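Local atomic coordinates of Asp/Glu-specific dipeptidyl-peptidase (Flavobacterium psychrophilum, PDB entry 5JXF), a protein that removes dipeptides from the N terminus of oligopeptides as a serine peptidase of family S46, with strict specificity for Asp or Glu at the P1 position. Residues F241-N249 and K256-K264; E276-G287 and N582-K593. One frame throughout, in Å; residues are numbered along the deposited sequence.

Following the chain from its N-terminal end, interaction 1 comes first and is local: strand 239-245 runs out into a turn and the chain folds back through 256-264, closing a loop with just six residues between the segments. Interaction 2 opens only after that and is long-range: strand 279-284 pairs with 586-591 only after 294 intervening residues, most of them helical, so it joins the two ends of the inserted helical region. The two therefore stand in series, neither nested nor crossed. Interaction 1 adds a short edge strand to the sheet containing 197-214 and 239-245, whereas interaction 2 forms one border of a second antiparallel sheet. Their centres lie about 28 Å apart and their nearest atoms about 11 Å.

Interaction 1 of 2, residues F241-N249 and K256-K264; sequences FRVYANKNN and KDNVPYIPK
The ring of Tyr261 and the side-chain amide of Asn249 lie nearly parallel, their planes 15° apart, although the two side chains cross at about a right angle. Asn249 OD1 stands 3.4 Å from Tyr261 CD1; Asn249 O lies in the ring plane at its edge, and Pro263 N sits above one face, offset toward the rim. On the second ring, Asn258 O is at the edge of Tyr244, while Pro260 packs alongside, its CD 3.9 Å from Tyr244 CE2. Arg210 makes a cation-pi contact with the Tyr244 ring.

The amide of Asn249 makes a two-point grip on the backbone of Ile262. Ile262 N donates to Asn249 OD1 at 2.8 Å, on a lone pair in the carbonyl plane. Asn249 ND2 returns a nearly straight bond to Ile262 O at 2.9 Å. With CG anti to the backbone N (chi1 -154°), the amide of Asn249, last residue of the type I turn from Asn246, points to that backbone.

Before the turn, Ala245 and Val259 form an antiparallel hydrogen-bonded pair, Ala245 N reaching Val259 O at 2.7 Å. Tyr261 N bonds Val243 O, and Val243 CG1 lies beside Tyr261 CB at 3.8 Å. Tyr244 OH is bonded to Glu130, and Asn258 ND2 to Asp208.

This pairing borders a β-barrel lobe of the chymotrypsin-like domain. Chemically, the paired bonds fix the Asn249 amide's rotation and satisfy Ile262 N and O, tying the turn to the returning chain.

Interaction 2 of 2, residues E276-G287 and N582-K593; sequences EDDFTMVMGYPG and NSTLRVTYGKVK
An antiparallel strand pair, 279-284 with 586-591, borders the second β-barrel lobe of the chymotrypsin-like fold, which also carries Arg680 and Ser662, probably the charge-relay serine. Its Gly284-Gly287 end runs toward the P1 pocket: Gly284 is about 9 Å from the side chain of Ser662, and Gly287 about 8 Å from the bound aspartic acid. Three hydrogen-bonded pairs, Thr280-Gly590, Val282-Thr588 and Gly284-Arg586, alternate with non-hydrogen-bonded ones, and the strand directions differ by 157°.

Met281, Met283, Val587 and Tyr589 share one face. Met281 SD reaches Val587 CG1 at 3.5 Å, and Met283 CG, swung away from its own backbone N (chi1 -163°), meets Leu585 CD1 at 3.6 Å. That same methyl lies over the ring of Tyr285, 4.1 Å from its centroid and 27° off the normal, a CH-pi contact.

At one end of the strand pair a salt-bridge network forms. Lys593 NZ meets Asp277 OD1 on its syn side at 2.9 Å and bonds weakly to Glu276 OE2, while Lys591 NZ adds a longer salt bridge of 3.6 Å to Asp277 OD1. At the other end Ser583 N donates to Pro286 O at 2.8 Å. There Asn582 OD1 accepts from Thr584 OG1 and Arg586 NH2, which also bonds Asp580 O.

Helix 49-57 packs on Phe279 and Tyr589, helix 63-66 on Met281, Met283 and Val587, and strand 186-192 on Thr584 and Arg586.

Interaction 1 of 2, residues F241-N249 and K256-K264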
loop_
_atom_site.group_PDB
_atom_site.type_symbol
_atom_site.label_atom_id
_atom_site.label_comp_id
_atom_site.label_asym_id
_atom_site.label_seq_id
_atom_site.Cartn_x
_atom_site.Cartn_y
_atom_site.Cartn_z
ATOM N N PHE A 241 -26.003 -7.833 21.145
ATOM C CA PHE A 241 -27.452 -7.761 21.243
ATOM C C PHE A 241 -27.905 -8.775 22.276
ATOM O O PHE A 241 -27.094 -9.598 22.713
ATOM C CB PHE A 241 -28.085 -8.033 19.880
ATOM C CG PHE A 241 -27.909 -6.907 18.892
ATOM C CD1 PHE A 241 -26.712 -6.741 18.205
ATOM C CD2 PHE A 241 -28.938 -6.000 18.661
ATOM C CE1 PHE A 241 -26.560 -5.710 17.305
ATOM C CE2 PHE A 241 -28.792 -4.970 17.757
ATOM C CZ PHE A 241 -27.604 -4.825 17.079
ATOM N N ARG A 242 -29.176 -8.726 22.688
ATOM C CA ARG A 242 -29.688 -9.751 23.596
ATOM C C ARG A 242 -31.042 -10.261 23.105
ATOM O O ARG A 242 -31.929 -9.471 22.817
ATOM C CB ARG A 242 -29.820 -9.239 25.030
ATOM C CG ARG A 242 -30.261 -10.346 25.998
ATOM C CD ARG A 242 -30.604 -9.830 27.369
ATOM N NE ARG A 242 -29.558 -8.954 27.885
ATOM C CZ ARG A 242 -28.424 -9.393 28.420
ATOM N NH1 ARG A 242 -28.191 -10.700 28.497
ATOM N NH2 ARG A 242 -27.520 -8.524 28.862
ATOM N N VAL A 243 -31.176 -11.575 22.981
ATOM C CA VAL A 243 -32.407 -12.159 22.472
ATOM C C VAL A 243 -33.400 -12.243 23.645
ATOM O O VAL A 243 -33.040 -12.647 24.742
ATOM C CB VAL A 243 -32.173 -13.552 21.861
ATOM C CG1 VAL A 243 -33.503 -14.151 21.321
ATOM C CG2 VAL A 243 -31.125 -13.499 20.770
ATOM N N TYR A 244 -34.635 -11.824 23.419
ATOM C CA TYR A 244 -35.659 -11.873 24.466
ATOM C C TYR A 244 -36.765 -12.837 24.068
ATOM O O TYR A 244 -37.023 -13.025 22.870
ATOM C CB TYR A 244 -36.237 -10.482 24.719
ATOM C CG TYR A 244 -35.392 -9.635 25.636
ATOM C CD1 TYR A 244 -34.214 -9.027 25.181
ATOM C CD2 TYR A 244 -35.772 -9.435 26.954
ATOM C CE1 TYR A 244 -33.450 -8.254 26.032
ATOM C CE2 TYR A 244 -35.016 -8.676 27.808
ATOM C CZ TYR A 244 -33.858 -8.084 27.349
ATOM O OH TYR A 244 -33.125 -7.332 28.227
ATOM N N ALA A 245 -37.424 -13.436 25.060
ATOM C CA ALA A 245 -38.475 -14.426 24.797
ATOM C C ALA A 245 -39.639 -14.276 25.780
ATOM O O ALA A 245 -39.499 -13.568 26.769
ATOM C CB ALA A 245 -37.894 -15.824 24.869
ATOM N N ASN A 246 -40.791 -14.912 25.515
ATOM C CA ASN A 246 -41.891 -14.830 26.493
ATOM C C ASN A 246 -41.673 -15.795 27.653
ATOM O O ASN A 246 -40.621 -16.423 27.752
ATOM C CB ASN A 246 -43.276 -15.079 25.853
ATOM C CG ASN A 246 -43.389 -16.422 25.146
ATOM O OD1 ASN A 246 -42.639 -17.358 25.419
ATOM N ND2 ASN A 246 -44.379 -16.535 24.262
ATOM N N LYS A 247 -42.667 -15.933 28.533
ATOM C CA LYS A 247 -42.453 -16.706 29.755
ATOM C C LYS A 247 -42.281 -18.206 29.499
ATOM O O LYS A 247 -41.911 -18.955 30.396
ATOM C CB LYS A 247 -43.578 -16.432 30.760
ATOM C CG LYS A 247 -43.338 -15.122 31.536
ATOM C CD LYS A 247 -44.216 -14.978 32.773
ATOM N N ASN A 248 -42.502 -18.628 28.261
ATOM C CA ASN A 248 -42.265 -20.010 27.868
ATOM C C ASN A 248 -40.969 -20.197 27.098
ATOM O O ASN A 248 -40.792 -21.190 26.392
ATOM C CB ASN A 248 -43.442 -20.513 27.046
ATOM C CG ASN A 248 -44.728 -20.521 27.854
ATOM O OD1 ASN A 248 -44.719 -20.808 29.049
ATOM N ND2 ASN A 248 -45.824 -20.165 27.217
ATOM N N ASN A 249 -40.055 -19.236 27.245
ATOM C CA ASN A 249 -38.790 -19.259 26.527
ATOM C C ASN A 249 -38.979 -19.382 25.017
ATOM O O ASN A 249 -38.211 -20.056 24.326
ATOM C CB ASN A 249 -37.911 -20.397 27.035
ATOM C CG ASN A 249 -36.427 -20.119 26.828
ATOM O OD1 ASN A 249 -35.973 -18.996 27.032
ATOM N ND2 ASN A 249 -35.675 -21.139 26.409
ATOM N N LYS A 256 -42.471 -5.249 27.225
ATOM C CA LYS A 256 -41.729 -4.959 28.451
ATOM C C LYS A 256 -41.731 -6.153 29.412
ATOM O O LYS A 256 -40.983 -6.176 30.385
ATOM C CB LYS A 256 -42.308 -3.724 29.152
ATOM C CG LYS A 256 -41.385 -3.109 30.208
ATOM N N ASP A 257 -42.575 -7.140 29.133
ATOM C CA ASP A 257 -42.683 -8.302 29.993
ATOM C C ASP A 257 -41.935 -9.502 29.429
ATOM O O ASP A 257 -41.872 -10.549 30.074
ATOM C CB ASP A 257 -44.154 -8.655 30.225
ATOM C CG ASP A 257 -45.031 -7.419 30.387
ATOM O OD1 ASP A 257 -44.653 -6.532 31.187
ATOM O OD2 ASP A 257 -46.105 -7.344 29.739
ATOM N N ASN A 258 -41.374 -9.369 28.230
ATOM C CA ASN A 258 -40.490 -10.417 27.735
ATOM C C ASN A 258 -39.279 -10.528 28.632
ATOM O O ASN A 258 -38.884 -9.546 29.243
ATOM C CB ASN A 258 -40.057 -10.157 26.298
ATOM C CG ASN A 258 -41.164 -10.423 25.311
ATOM O OD1 ASN A 258 -42.174 -11.030 25.664
ATOM N ND2 ASN A 258 -40.971 -9.999 24.055
ATOM N N VAL A 259 -38.700 -11.722 28.730
ATOM C CA VAL A 259 -37.478 -11.918 29.524
ATOM C C VAL A 259 -36.330 -12.497 28.672
ATOM O O VAL A 259 -36.565 -13.003 27.572
ATOM C CB VAL A 259 -37.752 -12.840 30.733
ATOM C CG1 VAL A 259 -38.921 -12.294 31.558
ATOM C CG2 VAL A 259 -38.032 -14.267 30.269
ATOM N N PRO A 260 -35.082 -12.403 29.163
ATOM C CA PRO A 260 -33.958 -12.976 28.419
ATOM C C PRO A 260 -34.178 -14.424 28.009
ATOM O O PRO A 260 -34.564 -15.268 28.819
ATOM C CB PRO A 260 -32.800 -12.880 29.417
ATOM C CG PRO A 260 -33.099 -11.648 30.166
ATOM C CD PRO A 260 -34.610 -11.587 30.297
ATOM N N TYR A 261 -33.915 -14.690 26.742
ATOM C CA TYR A 261 -33.992 -16.020 26.197
ATOM C C TYR A 261 -32.905 -16.898 26.756
ATOM O O TYR A 261 -31.728 -16.503 26.786
ATOM C CB TYR A 261 -33.867 -15.955 24.691
ATOM C CG TYR A 261 -33.624 -17.279 24.025
ATOM C CD1 TYR A 261 -34.614 -18.274 24.021
ATOM C CD2 TYR A 261 -32.429 -17.516 23.341
ATOM C CE1 TYR A 261 -34.410 -19.479 23.393
ATOM C CE2 TYR A 261 -32.209 -18.709 22.707
ATOM C CZ TYR A 261 -33.204 -19.694 22.738
ATOM O OH TYR A 261 -32.973 -20.877 22.094
ATOM N N ILE A 262 -33.288 -18.091 27.197
ATOM C CA ILE A 262 -32.300 -19.040 27.692
ATOM C C ILE A 262 -31.983 -20.040 26.591
ATOM O O ILE A 262 -32.859 -20.787 26.133
ATOM C CB ILE A 262 -32.792 -19.757 28.982
ATOM C CG1 ILE A 262 -33.110 -18.717 30.066
ATOM C CG2 ILE A 262 -31.759 -20.806 29.447
ATOM C CD1 ILE A 262 -33.880 -19.279 31.254
ATOM N N PRO A 263 -30.727 -20.039 26.123
ATOM C CA PRO A 263 -30.414 -20.893 24.977
ATOM C C PRO A 263 -30.147 -22.347 25.347
ATOM O O PRO A 263 -29.869 -22.665 26.503
ATOM C CB PRO A 263 -29.141 -20.254 24.404
ATOM C CG PRO A 263 -28.465 -19.648 25.612
ATOM C CD PRO A 263 -29.597 -19.171 26.511
ATOM N N LYS A 264 -30.222 -23.215 24.346
ATOM C CA LYS A 264 -29.836 -24.606 24.494
ATOM C C LYS A 264 -28.329 -24.800 24.626
ATOM O O LYS A 264 -27.871 -25.814 25.163
ATOM C CB LYS A 264 -30.370 -25.407 23.311
ATOM C CG LYS A 264 -31.873 -25.251 23.149
ATOM C CD LYS A 264 -32.375 -25.862 21.855
ATOM C CE LYS A 264 -33.900 -25.774 21.747
ATOM N NZ LYS A 264 -34.285 -25.853 20.319
#

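Interaction 2 of 2, residues E276-G287 and N582-K593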
loop_
_atom_site.group_PDB
_atom_site.type_symbol
_atom_site.label_atom_id
_atom_site.label_comp_id
_atom_site.label_asym_id
_atom_site.label_seq_id
_atom_site.Cartn_x
_atom_site.Cartn_y
_atom_site.Cartn_z
ATOM N N GLU A 276 -0.602 -19.452 14.943
ATOM C CA GLU A 276 -0.515 -20.022 13.603
ATOM C C GLU A 276 -0.673 -21.540 13.622
ATOM O O GLU A 276 -0.149 -22.204 14.509
ATOM C CB GLU A 276 0.847 -19.623 12.958
ATOM C CG GLU A 276 1.111 -20.192 11.557
ATOM C CD GLU A 276 2.338 -19.541 10.862
ATOM O OE1 GLU A 276 3.105 -18.824 11.550
ATOM O OE2 GLU A 276 2.523 -19.735 9.635
ATOM N N ASP A 277 -1.390 -22.061 12.627
ATOM C CA ASP A 277 -1.738 -23.478 12.490
ATOM C C ASP A 277 -2.849 -23.951 13.444
ATOM O O ASP A 277 -3.203 -25.113 13.404
ATOM C CB ASP A 277 -0.520 -24.379 12.695
ATOM C CG ASP A 277 0.549 -24.169 11.652
ATOM O OD1 ASP A 277 0.207 -23.832 10.497
ATOM O OD2 ASP A 277 1.738 -24.342 11.998
ATOM N N ASP A 278 -3.350 -23.087 14.318
ATOM C CA ASP A 278 -4.500 -23.463 15.143
ATOM C C ASP A 278 -5.674 -23.808 14.247
ATOM O O ASP A 278 -6.000 -23.056 13.326
ATOM C CB ASP A 278 -4.916 -22.352 16.105
ATOM C CG ASP A 278 -4.084 -22.325 17.371
ATOM O OD1 ASP A 278 -3.237 -23.225 17.559
ATOM O OD2 ASP A 278 -4.314 -21.414 18.195
ATOM N N PHE A 279 -6.271 -24.965 14.490
ATOM C CA PHE A 279 -7.552 -25.291 13.876
ATOM C C PHE A 279 -8.543 -24.183 14.155
ATOM O O PHE A 279 -8.590 -23.642 15.268
ATOM C CB PHE A 279 -8.107 -26.621 14.408
ATOM C CG PHE A 279 -9.496 -26.935 13.914
ATOM C CD1 PHE A 279 -9.690 -27.571 12.707
ATOM C CD2 PHE A 279 -10.608 -26.577 14.657
ATOM C CE1 PHE A 279 -10.978 -27.863 12.253
ATOM C CE2 PHE A 279 -11.893 -26.864 14.205
ATOM C CZ PHE A 279 -12.073 -27.509 13.007
ATOM N N THR A 280 -9.328 -23.844 13.139
ATOM C CA THR A 280 -10.460 -22.921 13.287
ATOM C C THR A 280 -11.657 -23.452 12.520
ATOM O O THR A 280 -11.504 -24.013 11.430
ATOM C CB THR A 280 -10.162 -21.487 12.729
ATOM O OG1 THR A 280 -9.999 -21.547 11.309
ATOM C CG2 THR A 280 -8.925 -20.880 13.338
ATOM N N MET A 281 -12.844 -23.263 13.088
ATOM C CA MET A 281 -14.071 -23.608 12.412
ATOM C C MET A 281 -15.030 -22.424 12.449
ATOM O O MET A 281 -15.316 -21.853 13.505
ATOM C CB MET A 281 -14.713 -24.847 13.057
ATOM C CG MET A 281 -15.737 -25.512 12.185
ATOM S SD MET A 281 -16.742 -26.764 13.049
ATOM C CE MET A 281 -17.557 -25.767 14.254
ATOM N N VAL A 282 -15.538 -22.072 11.279
ATOM C CA VAL A 282 -16.479 -20.983 11.180
ATOM C C VAL A 282 -17.874 -21.498 10.748
ATOM O O VAL A 282 -18.027 -22.169 9.737
ATOM C CB VAL A 282 -15.948 -19.909 10.202
ATOM C CG1 VAL A 282 -16.922 -18.777 10.090
ATOM C CG2 VAL A 282 -14.561 -19.378 10.673
ATOM N N MET A 283 -18.880 -21.177 11.542
ATOM C CA MET A 283 -20.256 -21.576 11.259
ATOM C C MET A 283 -21.073 -20.317 10.974
ATOM O O MET A 283 -20.996 -19.342 11.708
ATOM C CB MET A 283 -20.843 -22.354 12.445
ATOM C CG MET A 283 -22.102 -23.158 12.128
ATOM S SD MET A 283 -22.679 -24.182 13.550
ATOM C CE MET A 283 -21.047 -24.517 14.254
ATOM N N GLY A 284 -21.824 -20.298 9.888
ATOM C CA GLY A 284 -22.593 -19.106 9.611
ATOM C C GLY A 284 -23.576 -19.266 8.483
ATOM O O GLY A 284 -23.890 -20.388 8.060
ATOM N N TYR A 285 -24.072 -18.133 8.000
ATOM C CA TYR A 285 -25.086 -18.141 6.954
ATOM C C TYR A 285 -24.631 -17.393 5.683
ATOM O O TYR A 285 -25.184 -16.347 5.327
ATOM C CB TYR A 285 -26.388 -17.549 7.494
ATOM C CG TYR A 285 -26.917 -18.282 8.716
ATOM C CD1 TYR A 285 -26.380 -18.033 9.982
ATOM C CD2 TYR A 285 -27.967 -19.202 8.612
ATOM C CE1 TYR A 285 -26.839 -18.705 11.095
ATOM C CE2 TYR A 285 -28.440 -19.884 9.748
ATOM C CZ TYR A 285 -27.873 -19.624 10.970
ATOM O OH TYR A 285 -28.305 -20.253 12.098
ATOM N N PRO A 286 -23.642 -17.956 4.979
ATOM C CA PRO A 286 -23.159 -17.352 3.732
ATOM C C PRO A 286 -24.293 -17.203 2.724
ATOM O O PRO A 286 -25.049 -18.150 2.465
ATOM C CB PRO A 286 -22.106 -18.347 3.239
ATOM C CG PRO A 286 -22.506 -19.656 3.831
ATOM C CD PRO A 286 -23.065 -19.293 5.201
ATOM N N GLY A 287 -24.419 -15.991 2.194
ATOM C CA GLY A 287 -25.503 -15.633 1.304
ATOM C C GLY A 287 -25.464 -16.297 -0.058
ATOM O O GLY A 287 -26.377 -17.046 -0.425
ATOM N N ASN A 582 -26.427 -20.359 -0.064
ATOM C CA ASN A 582 -27.794 -19.944 -0.329
ATOM C C ASN A 582 -28.471 -19.441 0.924
ATOM O O ASN A 582 -29.650 -19.733 1.161
ATOM C CB ASN A 582 -28.600 -21.104 -0.933
ATOM C CG ASN A 582 -28.701 -22.300 0.004
ATOM O OD1 ASN A 582 -28.082 -22.333 1.072
ATOM N ND2 ASN A 582 -29.469 -23.304 -0.408
ATOM N N SER A 583 -27.705 -18.703 1.726
ATOM C CA SER A 583 -28.161 -18.130 2.991
ATOM C C SER A 583 -28.702 -19.187 3.978
ATOM O O SER A 583 -29.614 -18.906 4.754
ATOM C CB SER A 583 -29.224 -17.055 2.745
ATOM O OG SER A 583 -28.922 -16.300 1.594
ATOM N N THR A 584 -28.117 -20.382 3.968
ATOM C CA THR A 584 -28.400 -21.389 4.996
ATOM C C THR A 584 -27.165 -21.708 5.852
ATOM O O THR A 584 -26.034 -21.422 5.465
ATOM C CB THR A 584 -28.916 -22.681 4.384
ATOM O OG1 THR A 584 -27.912 -23.263 3.548
ATOM C CG2 THR A 584 -30.201 -22.409 3.566
ATOM N N LEU A 585 -27.406 -22.301 7.013
ATOM C CA LEU A 585 -26.360 -22.600 7.986
ATOM C C LEU A 585 -25.299 -23.532 7.414
ATOM O O LEU A 585 -25.613 -24.615 6.946
ATOM C CB LEU A 585 -26.987 -23.218 9.240
ATOM C CG LEU A 585 -26.081 -23.563 10.418
ATOM C CD1 LEU A 585 -25.425 -22.333 10.926
ATOM C CD2 LEU A 585 -26.919 -24.233 11.524
ATOM N N ARG A 586 -24.040 -23.100 7.431
ATOM C CA ARG A 586 -22.954 -23.924 6.892
ATOM C C ARG A 586 -21.782 -23.897 7.838
ATOM O O ARG A 586 -21.638 -22.995 8.634
ATOM C CB ARG A 586 -22.443 -23.459 5.516
ATOM C CG ARG A 586 -23.413 -23.309 4.412
ATOM C CD ARG A 586 -24.052 -24.623 3.991
ATOM N NE ARG A 586 -25.011 -24.368 2.928
ATOM C CZ ARG A 586 -24.684 -24.307 1.644
ATOM N NH1 ARG A 586 -23.427 -24.524 1.268
ATOM N NH2 ARG A 586 -25.616 -24.058 0.733
ATOM N N VAL A 587 -20.944 -24.905 7.723
ATOM C CA VAL A 587 -19.720 -24.949 8.470
ATOM C C VAL A 587 -18.561 -24.901 7.476
ATOM O O VAL A 587 -18.642 -25.487 6.400
ATOM C CB VAL A 587 -19.653 -26.217 9.330
ATOM C CG1 VAL A 587 -18.275 -26.372 9.960
ATOM C CG2 VAL A 587 -20.733 -26.168 10.391
ATOM N N THR A 588 -17.504 -24.181 7.839
ATOM C CA THR A 588 -16.240 -24.240 7.117
ATOM C C THR A 588 -15.123 -24.253 8.163
ATOM O O THR A 588 -15.304 -23.757 9.276
ATOM C CB THR A 588 -16.081 -23.046 6.140
ATOM O OG1 THR A 588 -14.832 -23.141 5.438
ATOM C CG2 THR A 588 -16.140 -21.723 6.876
ATOM N N TYR A 589 -13.983 -24.840 7.818
ATOM C CA TYR A 589 -12.881 -24.961 8.762
ATOM C C TYR A 589 -11.545 -24.731 8.076
ATOM O O TYR A 589 -11.458 -24.719 6.850
ATOM C CB TYR A 589 -12.865 -26.338 9.405
ATOM C CG TYR A 589 -13.063 -27.422 8.385
ATOM C CD1 TYR A 589 -14.343 -27.856 8.070
ATOM C CD2 TYR A 589 -11.987 -28.001 7.720
ATOM C CE1 TYR A 589 -14.552 -28.814 7.122
ATOM C CE2 TYR A 589 -12.196 -28.990 6.760
ATOM C CZ TYR A 589 -13.496 -29.390 6.485
ATOM O OH TYR A 589 -13.785 -30.357 5.563
ATOM N N GLY A 590 -10.498 -24.605 8.873
ATOM C CA GLY A 590 -9.167 -24.459 8.327
ATOM C C GLY A 590 -8.221 -24.149 9.455
ATOM O O GLY A 590 -8.343 -24.727 10.536
ATOM N N LYS A 591 -7.301 -23.217 9.218
ATOM C CA LYS A 591 -6.333 -22.879 10.239
ATOM C C LYS A 591 -5.880 -21.426 10.148
ATOM O O LYS A 591 -5.956 -20.803 9.094
ATOM C CB LYS A 591 -5.128 -23.822 10.135
ATOM C CG LYS A 591 -4.411 -23.704 8.806
ATOM C CD LYS A 591 -3.627 -24.955 8.467
ATOM C CE LYS A 591 -2.433 -25.134 9.372
ATOM N NZ LYS A 591 -1.823 -26.478 9.217
ATOM N N VAL A 592 -5.428 -20.898 11.281
ATOM C CA VAL A 592 -4.797 -19.599 11.331
ATOM C C VAL A 592 -3.525 -19.645 10.449
ATOM O O VAL A 592 -2.595 -20.404 10.717
ATOM C CB VAL A 592 -4.460 -19.203 12.791
ATOM C CG1 VAL A 592 -3.771 -17.864 12.831
ATOM C CG2 VAL A 592 -5.727 -19.185 13.663
ATOM N N LYS A 593 -3.513 -18.858 9.378
ATOM C CA LYS A 593 -2.449 -18.935 8.388
ATOM C C LYS A 593 -2.305 -17.613 7.648
ATOM O O LYS A 593 -3.287 -17.093 7.116
ATOM C CB LYS A 593 -2.726 -20.053 7.372
ATOM C CG LYS A 593 -1.500 -20.490 6.565
ATOM C CD LYS A 593 -0.394 -20.841 7.545
ATOM C CE LYS A 593 0.567 -21.870 7.025
ATOM N NZ LYS A 593 1.293 -22.455 8.195
#